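Local atomic coordinates of 1,3-1,4-beta-glucanase (Hordeum vulgare, PDB entry 1AQ0), a protein that hydrolyses 1,3-1,4-beta-D-glucans, the mixed-linkage polysaccharides of cereal cell walls, as a family 17 glycoside hydrolase with a TIM-barrel fold. Residues Tyr33-Ala38 against Val50-Pro55; Asn61-Pro66 against Val103-Asn108; Ala68-Val73 against His110-Ala115; Asn76-Pro81 against Ala116-Ile121. One frame throughout, in Å; residues are numbered along the deposited sequence.

How the interactions relate
All four contacts lie in one sector of the barrel. Interaction 1, partly buried, is nearest the centre of the chain and joins the turn after strand 29-32 to strand 49-54 by backbone and proline packing without a hydrogen bond. Interactions 2 and 3 both use helix 102-115, set against helix 59-64 and then helix 66-78; the former, partly buried, adds a hydrogen bond from a side-chain amide to its apolar contacts, the latter is buried and wholly apolar. Interaction 4, also partly buried, continues the same seam from the last turn of helix 66-78 to the loop before strand 122-128, apolar inside and water-bridged at the surface. Trp72 of interaction 3 packs on Pro35 of interaction 1.

Interaction 1. Residues Tyr33-Ala38 against Val50-Pro55; sequences YAPNQA and VVVGAP
Pro35 packs over the end of the strand that holds Val52 and Gly53, and the apolar contacts centre on its ring. Pro35 CB lies 3.8 Å from Val52 CG2, the methyl set anti to the valine's own backbone N, while on the ring's other flank Pro35 CD meets Pro55 CD at 4.1 Å, the CD corners of the two rings facing each other. Ala34 adds a looser touch, its CB 4.3 Å from Pro55 CD.

The polar element is the carbonyl of Gly53. No hydrogen-bond partner for this buried oxygen appears in the model; carbon atoms lie against it instead, with Pro35 CD at 3.3 Å from Gly53 O and Ala34 CA at 3.5 Å from the same oxygen in a CA-H...O contact. Gly53 suits the close approach of the backbones, since a beta carbon there would press on the carbonyl oxygen of Tyr33.

Within 33-38, Pro35 centres an inverse gamma turn and Asn36 caps the following helix through Ala39 N; Tyr33 turns away, its hydroxyl bonded to Glu232. The arrangement belongs to the beta-alpha-beta unit of strand 29-32, helix 37-43 and strand 49-54, a repeating element of the TIM barrel.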
loop_
_atom_site.group_PDB
_atom_site.type_symbol
_atom_site.label_atom_id
_atom_site.label_comp_id
_atom_site.label_asym_id
_atom_site.label_seq_id
_atom_site.Cartn_x
_atom_site.Cartn_y
_atom_site.Cartn_z
ATOM N N TYR A 33 3.861 27.215 6.483
ATOM C CA TYR A 33 3.161 27.175 7.764
ATOM C C TYR A 33 2.050 28.223 7.886
ATOM O O TYR A 33 1.275 28.222 8.844
ATOM C CB TYR A 33 4.166 27.300 8.914
ATOM C CG TYR A 33 5.087 26.108 8.990
ATOM C CD1 TYR A 33 6.231 26.036 8.196
ATOM C CD2 TYR A 33 4.780 25.018 9.809
ATOM C CE1 TYR A 33 7.043 24.909 8.208
ATOM C CE2 TYR A 33 5.584 23.889 9.830
ATOM C CZ TYR A 33 6.710 23.842 9.024
ATOM O OH TYR A 33 7.497 22.723 9.021
ATOM N N ALA A 34 1.982 29.107 6.903
ATOM C CA ALA A 34 0.981 30.157 6.864
ATOM C C ALA A 34 0.857 30.538 5.400
ATOM O O ALA A 34 1.781 30.306 4.618
ATOM C CB ALA A 34 1.434 31.357 7.701
ATOM N N PRO A 35 -0.313 31.053 4.989
ATOM C CA PRO A 35 -0.482 31.437 3.587
ATOM C C PRO A 35 0.241 32.744 3.278
ATOM O O PRO A 35 -0.379 33.780 3.048
ATOM C CB PRO A 35 -1.999 31.550 3.447
ATOM C CG PRO A 35 -2.425 32.017 4.789
ATOM C CD PRO A 35 -1.577 31.189 5.734
ATOM N N ASN A 36 1.566 32.679 3.295
ATOM C CA ASN A 36 2.415 33.829 3.020
ATOM C C ASN A 36 2.188 34.301 1.587
ATOM O O ASN A 36 2.411 33.559 0.628
ATOM C CB ASN A 36 3.882 33.453 3.237
ATOM C CG ASN A 36 4.818 34.619 3.018
ATOM O OD1 ASN A 36 5.364 34.796 1.933
ATOM N ND2 ASN A 36 4.999 35.430 4.046
ATOM N N GLN A 37 1.788 35.558 1.457
ATOM C CA GLN A 37 1.485 36.170 0.175
ATOM C C GLN A 37 2.635 36.230 -0.812
ATOM O O GLN A 37 2.441 35.959 -1.987
ATOM C CB GLN A 37 0.897 37.567 0.401
ATOM C CG GLN A 37 -0.428 37.535 1.153
ATOM C CD GLN A 37 -0.734 38.832 1.876
ATOM O OE1 GLN A 37 -0.360 39.010 3.041
ATOM N NE2 GLN A 37 -1.414 39.747 1.191
ATOM N N ALA A 38 3.820 36.606 -0.349
ATOM C CA ALA A 38 4.978 36.690 -1.228
ATOM C C ALA A 38 5.302 35.307 -1.803
ATOM O O ALA A 38 5.560 35.155 -3.003
ATOM C CB ALA A 38 6.166 37.236 -0.459
ATOM N N VAL A 50 2.189 22.481 -3.297
ATOM C CA VAL A 50 2.183 23.272 -2.075
ATOM C C VAL A 50 1.258 22.765 -0.990
ATOM O O VAL A 50 0.105 22.423 -1.248
ATOM C CB VAL A 50 1.796 24.763 -2.372
ATOM C CG1 VAL A 50 1.707 25.573 -1.069
ATOM C CG2 VAL A 50 2.807 25.406 -3.312
ATOM N N VAL A 51 1.797 22.674 0.220
ATOM C CA VAL A 51 1.020 22.308 1.396
ATOM C C VAL A 51 0.937 23.653 2.134
ATOM O O VAL A 51 1.964 24.226 2.492
ATOM C CB VAL A 51 1.759 21.288 2.294
ATOM C CG1 VAL A 51 1.006 21.104 3.614
ATOM C CG2 VAL A 51 1.888 19.964 1.579
ATOM N N VAL A 52 -0.262 24.200 2.277
ATOM C CA VAL A 52 -0.413 25.481 2.957
ATOM C C VAL A 52 -1.069 25.281 4.315
ATOM O O VAL A 52 -2.041 24.535 4.446
ATOM C CB VAL A 52 -1.214 26.501 2.096
ATOM C CG1 VAL A 52 -2.616 25.988 1.815
ATOM C CG2 VAL A 52 -1.261 27.856 2.789
ATOM N N GLY A 53 -0.508 25.908 5.338
ATOM C CA GLY A 53 -1.073 25.752 6.656
ATOM C C GLY A 53 -1.928 26.905 7.121
ATOM O O GLY A 53 -1.831 28.021 6.611
ATOM N N ALA A 54 -2.851 26.585 8.017
ATOM C CA ALA A 54 -3.712 27.571 8.651
ATOM C C ALA A 54 -3.067 27.581 10.030
ATOM O O ALA A 54 -3.143 26.585 10.756
ATOM C CB ALA A 54 -5.149 27.058 8.738
ATOM N N PRO A 55 -2.361 28.670 10.383
ATOM C CA PRO A 55 -1.696 28.764 11.690
ATOM C C PRO A 55 -2.605 28.568 12.907
ATOM O O PRO A 55 -3.805 28.841 12.855
ATOM C CB PRO A 55 -1.032 30.143 11.643
ATOM C CG PRO A 55 -1.898 30.916 10.691
ATOM C CD PRO A 55 -2.188 29.912 9.610
#

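Interaction 2. Residues Asn61-Pro66 against Val103-Asn108; sequences NLAASP and VPAMKN
Pro104 meets Ala63 at the start of the shared face, with Pro104 CB 3.7 Å from Ala63 CB. One residue on, Ala105 brings the backbones together: its CA lies only 3.8 Å from that of Ala63, an approach that the small side chains on both helices permit. Ala105 CB sits between two neighbours of 61-66, 4.0 Å from Leu62 CB and equally near the methyl of Ala63. Met106 packs instead on helix 145-161 and on strands of the barrel.

Asn108 closes the contact. Its CG stands anti to the carbonyl carbon (chi1 -72°), which carries the amide across to the end of helix 59-64. There ND2 of Asn108 donates to Leu62 O at 2.8 Å, nearly straight at 175°, and the acceptor lies in the plane of the asparagine amide. The donor in turn approaches within the carbonyl plane of Leu62. On the other branch, Asn108 OD1 is 3.9 Å from Pro66 CG, where the pyrrolidine ring and the amide cross obliquely. With an alanine here, Leu62 O would probably lose this donor and a gap would open beside Pro66.

Alanine and proline contacts thus set the close spacing, while one directional hydrogen bond from a side-chain amide to a main-chain carbonyl is likely to set how the last turn of helix 59-64 lies against helix 102-115.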
loop_
_atom_site.group_PDB
_atom_site.type_symbol
_atom_site.label_atom_id
_atom_site.label_comp_id
_atom_site.label_asym_id
_atom_site.label_seq_id
_atom_site.Cartn_x
_atom_site.Cartn_y
_atom_site.Cartn_z
ATOM N N ASN A 61 -11.300 30.760 15.186
ATOM C CA ASN A 61 -12.164 31.486 14.262
ATOM C C ASN A 61 -12.713 30.574 13.174
ATOM O O ASN A 61 -13.892 30.640 12.832
ATOM C CB ASN A 61 -11.411 32.644 13.616
ATOM C CG ASN A 61 -11.740 33.968 14.255
ATOM O OD1 ASN A 61 -11.293 34.261 15.361
ATOM N ND2 ASN A 61 -12.550 34.768 13.577
ATOM N N LEU A 62 -11.852 29.723 12.629
ATOM C CA LEU A 62 -12.259 28.796 11.582
ATOM C C LEU A 62 -13.264 27.779 12.116
ATOM O O LEU A 62 -14.192 27.391 11.412
ATOM C CB LEU A 62 -11.038 28.079 10.989
ATOM C CG LEU A 62 -9.985 28.910 10.235
ATOM C CD1 LEU A 62 -8.820 28.021 9.834
ATOM C CD2 LEU A 62 -10.589 29.571 9.012
ATOM N N ALA A 63 -13.093 27.375 13.372
ATOM C CA ALA A 63 -13.975 26.399 14.008
ATOM C C ALA A 63 -15.339 26.970 14.360
ATOM O O ALA A 63 -16.359 26.292 14.234
ATOM C CB ALA A 63 -13.326 25.849 15.257
ATOM N N ALA A 64 -15.356 28.223 14.790
ATOM C CA ALA A 64 -16.595 28.867 15.195
ATOM C C ALA A 64 -17.458 29.390 14.059
ATOM O O ALA A 64 -18.680 29.454 14.189
ATOM C CB ALA A 64 -16.294 29.995 16.184
ATOM N N SER A 65 -16.850 29.715 12.926
ATOM C CA SER A 65 -17.630 30.272 11.841
ATOM C C SER A 65 -17.364 29.765 10.432
ATOM O O SER A 65 -16.270 29.936 9.894
ATOM C CB SER A 65 -17.483 31.796 11.865
ATOM O OG SER A 65 -18.145 32.400 10.767
ATOM N N PRO A 66 -18.379 29.140 9.807
ATOM C CA PRO A 66 -18.242 28.627 8.440
ATOM C C PRO A 66 -17.913 29.774 7.485
ATOM O O PRO A 66 -17.160 29.598 6.532
ATOM C CB PRO A 66 -19.629 28.051 8.161
ATOM C CG PRO A 66 -20.013 27.496 9.498
ATOM C CD PRO A 66 -19.610 28.622 10.437
ATOM N N VAL A 103 -11.235 19.460 14.816
ATOM C CA VAL A 103 -12.199 18.885 13.879
ATOM C C VAL A 103 -13.177 19.921 13.319
ATOM O O VAL A 103 -13.418 19.953 12.113
ATOM C CB VAL A 103 -12.944 17.673 14.487
ATOM C CG1 VAL A 103 -13.978 17.140 13.508
ATOM C CG2 VAL A 103 -11.946 16.580 14.826
ATOM N N PRO A 104 -13.746 20.790 14.177
ATOM C CA PRO A 104 -14.683 21.800 13.665
ATOM C C PRO A 104 -14.031 22.670 12.581
ATOM O O PRO A 104 -14.623 22.916 11.524
ATOM C CB PRO A 104 -15.005 22.618 14.912
ATOM C CG PRO A 104 -14.943 21.605 15.991
ATOM C CD PRO A 104 -13.699 20.826 15.649
ATOM N N ALA A 105 -12.796 23.102 12.835
ATOM C CA ALA A 105 -12.064 23.932 11.881
ATOM C C ALA A 105 -11.802 23.178 10.575
ATOM O O ALA A 105 -11.960 23.739 9.490
ATOM C CB ALA A 105 -10.756 24.414 12.493
ATOM N N MET A 106 -11.409 21.910 10.675
ATOM C CA MET A 106 -11.141 21.109 9.481
ATOM C C MET A 106 -12.414 20.911 8.667
ATOM O O MET A 106 -12.386 21.004 7.439
ATOM C CB MET A 106 -10.535 19.748 9.846
ATOM C CG MET A 106 -9.108 19.806 10.389
ATOM S SD MET A 106 -8.385 18.149 10.593
ATOM C CE MET A 106 -8.741 17.818 12.248
ATOM N N LYS A 107 -13.527 20.650 9.352
ATOM C CA LYS A 107 -14.818 20.449 8.690
ATOM C C LYS A 107 -15.212 21.697 7.922
ATOM O O LYS A 107 -15.626 21.620 6.765
ATOM C CB LYS A 107 -15.919 20.169 9.709
ATOM C CG LYS A 107 -16.038 18.746 10.213
ATOM C CD LYS A 107 -17.127 18.697 11.287
ATOM C CE LYS A 107 -18.121 17.559 11.081
ATOM N NZ LYS A 107 -17.632 16.253 11.610
ATOM N N ASN A 108 -15.087 22.851 8.577
ATOM C CA ASN A 108 -15.444 24.124 7.957
ATOM C C ASN A 108 -14.569 24.459 6.756
ATOM O O ASN A 108 -15.072 24.933 5.738
ATOM C CB ASN A 108 -15.425 25.263 8.989
ATOM C CG ASN A 108 -16.589 25.187 9.963
ATOM O OD1 ASN A 108 -17.576 24.502 9.708
ATOM N ND2 ASN A 108 -16.481 25.893 11.080
#

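Interaction 3. Residues Ala68-Val73 against His110-Ala115; sequences AAASWV and HGALVA
Ala112, Val73 and Leu113 carry the contact between helices 66-78 and 102-115. The methyl of Ala112 is directed at the other helix and lodges between residues one turn apart: Ala112 CB is 3.7 Å from Ala70 CA on one flank and 3.7 Å from Val73 CG2 on the other. The carbonyl oxygen of Ala69 also borders this methyl, at 4.0 Å from Ala112 CB. Because Ala70 offers the methyl its backbone carbon, the helices can come close here, the CA atoms of Ala70 and Ala112 lying 4.9 Å apart.

Val73 supplies the larger apolar group that 68-73 brings to this contact and uses both branches. With CG1 anti to the backbone N (chi1 168°), CG2 is left for Ala112 while CG1 faces the next residue along, Leu113. There Val73 CG1 and Leu113 CD2 meet at 3.9 Å, the two side chains passing at a slant. Leu113 reaches this point with the end of its side chain, and it also packs on Val88 and Val123 of the barrel strands, so that the helix-helix contact runs inward onto the sheet. Ala70 marks the outer margin, with only a thin contact between its methyl and that of Ala112.

Over these segments the axes approach to 8.5 Å and cross at -56°. With no hydrogen bond or salt bridge between the segments, the pairing of these neighbouring barrel helices rests on shape and burial: an alanine permits the close crossing, and the branched side chains fill the inner side.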
loop_
_atom_site.group_PDB
_atom_site.type_symbol
_atom_site.label_atom_id
_atom_site.label_comp_id
_atom_site.label_asym_id
_atom_site.label_seq_id
_atom_site.Cartn_x
_atom_site.Cartn_y
_atom_site.Cartn_z
ATOM N N ALA A 68 -16.139 32.437 8.198
ATOM C CA ALA A 68 -14.731 32.797 8.366
ATOM C C ALA A 68 -13.872 31.807 7.575
ATOM O O ALA A 68 -12.890 32.186 6.939
ATOM C CB ALA A 68 -14.344 32.782 9.840
ATOM N N ALA A 69 -14.282 30.544 7.585
ATOM C CA ALA A 69 -13.567 29.499 6.863
ATOM C C ALA A 69 -13.672 29.735 5.355
ATOM O O ALA A 69 -12.684 29.611 4.626
ATOM C CB ALA A 69 -14.118 28.130 7.238
ATOM N N ALA A 70 -14.858 30.123 4.894
ATOM C CA ALA A 70 -15.066 30.390 3.475
ATOM C C ALA A 70 -14.254 31.607 3.061
ATOM O O ALA A 70 -13.750 31.685 1.939
ATOM C CB ALA A 70 -16.540 30.622 3.186
ATOM N N SER A 71 -14.122 32.557 3.977
ATOM C CA SER A 71 -13.359 33.768 3.711
ATOM C C SER A 71 -11.865 33.428 3.656
ATOM O O SER A 71 -11.142 33.912 2.779
ATOM C CB SER A 71 -13.646 34.815 4.792
ATOM O OG SER A 71 -13.073 36.069 4.462
ATOM N N TRP A 72 -11.418 32.555 4.558
ATOM C CA TRP A 72 -10.016 32.141 4.598
ATOM C C TRP A 72 -9.659 31.456 3.277
ATOM O O TRP A 72 -8.623 31.746 2.674
ATOM C CB TRP A 72 -9.766 31.184 5.770
ATOM C CG TRP A 72 -8.302 30.929 6.034
ATOM C CD1 TRP A 72 -7.474 31.662 6.841
ATOM C CD2 TRP A 72 -7.482 29.900 5.449
ATOM N NE1 TRP A 72 -6.191 31.160 6.786
ATOM C CE2 TRP A 72 -6.169 30.083 5.938
ATOM C CE3 TRP A 72 -7.731 28.851 4.550
ATOM C CZ2 TRP A 72 -5.103 29.253 5.558
ATOM C CZ3 TRP A 72 -6.668 28.026 4.171
ATOM C CH2 TRP A 72 -5.372 28.237 4.676
ATOM N N VAL A 73 -10.531 30.560 2.824
ATOM C CA VAL A 73 -10.323 29.845 1.571
ATOM C C VAL A 73 -10.323 30.807 0.382
ATOM O O VAL A 73 -9.475 30.705 -0.501
ATOM C CB VAL A 73 -11.392 28.737 1.376
ATOM C CG1 VAL A 73 -11.364 28.197 -0.041
ATOM C CG2 VAL A 73 -11.144 27.613 2.362
ATOM N N HIS A 110 -12.951 22.263 4.968
ATOM C CA HIS A 110 -13.300 21.247 3.985
ATOM C C HIS A 110 -14.568 21.652 3.223
ATOM O O HIS A 110 -14.598 21.632 1.989
ATOM C CB HIS A 110 -13.507 19.900 4.679
ATOM C CG HIS A 110 -13.908 18.797 3.745
ATOM N ND1 HIS A 110 -15.175 18.284 3.746
ATOM C CD2 HIS A 110 -13.179 18.220 2.752
ATOM C CE1 HIS A 110 -15.205 17.408 2.756
ATOM N NE2 HIS A 110 -14.022 17.337 2.129
ATOM N N GLY A 111 -15.597 22.056 3.964
ATOM C CA GLY A 111 -16.846 22.467 3.347
ATOM C C GLY A 111 -16.659 23.620 2.381
ATOM O O GLY A 111 -17.244 23.635 1.298
ATOM N N ALA A 112 -15.826 24.582 2.764
ATOM C CA ALA A 112 -15.554 25.745 1.929
ATOM C C ALA A 112 -14.829 25.350 0.647
ATOM O O ALA A 112 -15.117 25.887 -0.425
ATOM C CB ALA A 112 -14.741 26.774 2.710
ATOM N N LEU A 113 -13.883 24.420 0.752
ATOM C CA LEU A 113 -13.134 23.959 -0.417
ATOM C C LEU A 113 -14.053 23.290 -1.441
ATOM O O LEU A 113 -13.970 23.572 -2.638
ATOM C CB LEU A 113 -12.011 23.010 0.003
ATOM C CG LEU A 113 -10.812 23.705 0.648
ATOM C CD1 LEU A 113 -9.887 22.675 1.269
ATOM C CD2 LEU A 113 -10.087 24.538 -0.395
ATOM N N VAL A 114 -14.948 22.431 -0.965
ATOM C CA VAL A 114 -15.894 21.738 -1.838
ATOM C C VAL A 114 -16.786 22.729 -2.601
ATOM O O VAL A 114 -16.830 22.716 -3.833
ATOM C CB VAL A 114 -16.764 20.757 -1.025
ATOM C CG1 VAL A 114 -17.896 20.202 -1.881
ATOM C CG2 VAL A 114 -15.900 19.629 -0.499
ATOM N N ALA A 115 -17.422 23.635 -1.866
ATOM C CA ALA A 115 -18.309 24.635 -2.453
ATOM C C ALA A 115 -17.645 25.491 -3.530
ATOM O O ALA A 115 -18.315 25.971 -4.451
ATOM C CB ALA A 115 -18.881 25.527 -1.358
#

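Interaction 4. Residues Asn76-Pro81 against Ala116-Ile121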
loop_
_atom_site.group_PDB
_atom_site.type_symbol
_atom_site.label_atom_id
_atom_site.label_comp_id
_atom_site.label_asym_id
_atom_site.label_seq_id
_atom_site.Cartn_x
_atom_site.Cartn_y
_atom_site.Cartn_z
ATOM N N ASN A 76 -6.981 33.026 0.679
ATOM C CA ASN A 76 -5.706 32.325 0.657
ATOM C C ASN A 76 -5.548 31.161 -0.302
ATOM O O ASN A 76 -4.424 30.715 -0.539
ATOM C CB ASN A 76 -5.339 31.896 2.079
ATOM C CG ASN A 76 -5.282 33.071 3.041
ATOM O OD1 ASN A 76 -4.495 33.996 2.857
ATOM N ND2 ASN A 76 -6.129 33.046 4.065
ATOM N N ILE A 77 -6.657 30.662 -0.844
ATOM C CA ILE A 77 -6.610 29.544 -1.790
ATOM C C ILE A 77 -7.124 29.970 -3.170
ATOM O O ILE A 77 -6.383 29.947 -4.152
ATOM C CB ILE A 77 -7.444 28.327 -1.295
ATOM C CG1 ILE A 77 -7.046 27.931 0.132
ATOM C CG2 ILE A 77 -7.258 27.142 -2.232
ATOM C CD1 ILE A 77 -5.609 27.497 0.288
ATOM N N GLN A 78 -8.378 30.409 -3.232
ATOM C CA GLN A 78 -8.978 30.830 -4.494
ATOM C C GLN A 78 -8.252 32.000 -5.137
ATOM O O GLN A 78 -8.261 32.144 -6.358
ATOM C CB GLN A 78 -10.443 31.197 -4.295
ATOM C CG GLN A 78 -11.325 30.030 -3.943
ATOM C CD GLN A 78 -12.757 30.451 -3.721
ATOM O OE1 GLN A 78 -13.173 30.711 -2.591
ATOM N NE2 GLN A 78 -13.518 30.541 -4.804
ATOM N N ALA A 79 -7.608 32.823 -4.316
ATOM C CA ALA A 79 -6.877 33.983 -4.808
ATOM C C ALA A 79 -5.611 33.621 -5.583
ATOM O O ALA A 79 -4.988 34.487 -6.200
ATOM C CB ALA A 79 -6.529 34.910 -3.651
ATOM N N TYR A 80 -5.221 32.349 -5.548
ATOM C CA TYR A 80 -4.014 31.910 -6.252
ATOM C C TYR A 80 -4.304 30.706 -7.142
ATOM O O TYR A 80 -3.868 29.591 -6.854
ATOM C CB TYR A 80 -2.905 31.566 -5.245
ATOM C CG TYR A 80 -2.604 32.681 -4.273
ATOM C CD1 TYR A 80 -1.780 33.746 -4.634
ATOM C CD2 TYR A 80 -3.174 32.688 -3.001
ATOM C CE1 TYR A 80 -1.532 34.794 -3.747
ATOM C CE2 TYR A 80 -2.933 33.728 -2.110
ATOM C CZ TYR A 80 -2.110 34.775 -2.485
ATOM O OH TYR A 80 -1.848 35.789 -1.589
ATOM N N PRO A 81 -4.994 30.929 -8.278
ATOM C CA PRO A 81 -5.344 29.859 -9.219
ATOM C C PRO A 81 -4.168 29.162 -9.908
ATOM O O PRO A 81 -4.321 28.058 -10.415
ATOM C CB PRO A 81 -6.249 30.577 -10.221
ATOM C CG PRO A 81 -5.694 31.962 -10.240
ATOM C CD PRO A 81 -5.481 32.231 -8.771
ATOM N N ALA A 116 -16.333 25.678 -3.415
ATOM C CA ALA A 116 -15.576 26.490 -4.368
ATOM C C ALA A 116 -15.100 25.704 -5.586
ATOM O O ALA A 116 -14.523 26.278 -6.508
ATOM C CB ALA A 116 -14.386 27.138 -3.670
ATOM N N GLY A 117 -15.342 24.395 -5.583
ATOM C CA GLY A 117 -14.917 23.554 -6.690
ATOM C C GLY A 117 -13.469 23.122 -6.546
ATOM O O GLY A 117 -12.817 22.754 -7.529
ATOM N N LEU A 118 -12.977 23.139 -5.309
ATOM C CA LEU A 118 -11.599 22.763 -5.007
ATOM C C LEU A 118 -11.544 21.548 -4.082
ATOM O O LEU A 118 -10.587 21.379 -3.329
ATOM C CB LEU A 118 -10.861 23.940 -4.361
ATOM C CG LEU A 118 -10.776 25.242 -5.164
ATOM C CD1 LEU A 118 -10.193 26.357 -4.294
ATOM C CD2 LEU A 118 -9.945 25.029 -6.427
ATOM N N GLY A 119 -12.546 20.677 -4.188
ATOM C CA GLY A 119 -12.609 19.484 -3.357
ATOM C C GLY A 119 -11.455 18.504 -3.491
ATOM O O GLY A 119 -11.377 17.534 -2.737
ATOM N N HIS A 120 -10.583 18.729 -4.468
ATOM C CA HIS A 120 -9.427 17.858 -4.671
ATOM C C HIS A 120 -8.299 18.165 -3.677
ATOM O O HIS A 120 -7.386 17.358 -3.503
ATOM C CB HIS A 120 -8.920 17.963 -6.112
ATOM C CG HIS A 120 -8.616 19.361 -6.547
ATOM N ND1 HIS A 120 -9.569 20.271 -6.941
ATOM C CD2 HIS A 120 -7.427 20.010 -6.644
ATOM C CE1 HIS A 120 -8.947 21.414 -7.257
ATOM N NE2 HIS A 120 -7.645 21.303 -7.091
ATOM N N ILE A 121 -8.349 19.348 -3.060
ATOM C CA ILE A 121 -7.354 19.758 -2.069
ATOM C C ILE A 121 -7.804 19.181 -0.731
ATOM O O ILE A 121 -8.854 19.553 -0.209
ATOM C CB ILE A 121 -7.261 21.296 -1.981
ATOM C CG1 ILE A 121 -6.866 21.870 -3.342
ATOM C CG2 ILE A 121 -6.251 21.714 -0.911
ATOM C CD1 ILE A 121 -6.984 23.390 -3.447
HETATM O O HOH W 1 -12.150 28.313 -6.845
#
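Ile77 and Leu118 form the tight inner part of this contact, where the end of helix 66-78 faces the loop leading to strand 122-128. Ile77 CG2 meets Leu118 CD1 at 3.7 Å and Ile121 CD1 at 4.0 Å, so a single methyl touches the tips of both loop residues. With CG1 of Ile77 anti to the carbonyl carbon (chi1 -52°), CG2 falls anti to the backbone N and points to the loop. In each pair the side chains run antiparallel alongside one another. Both isoleucines continue inward onto Phe85 and Val88 of strand 84-92.

Gln78 spans the passage from the apolar part to the surface. Its aliphatic part still packs, with Gln78 CG 3.9 Å from Leu118 CD1, but the chain then runs out extended and lays its amide beside the methyl of Ala116, Gln78 NE2 being 3.7 Å from Ala116 CB. Here the polar link is indirect: a water donates to Ala116 O at 3.1 Å and accepts a weak bond from Gln78 NE2 at 3.3 Å.

The loop backbone holds its own shape. Gly117, with positive phi, ends helix 102-115 in a Schellman motif, and a type I beta turn from Leu118 to Ile121 follows, closed by Ile121 N bonding to Leu118 O. These turns present Leu118 and Ile121 on the same partner, Ile77.

The chemistry is therefore graded: branched apolar groups join helix end and loop on the side of the sheet, whereas at the outer side the union relies on a glutamine and a water whose bond to that glutamine is weak.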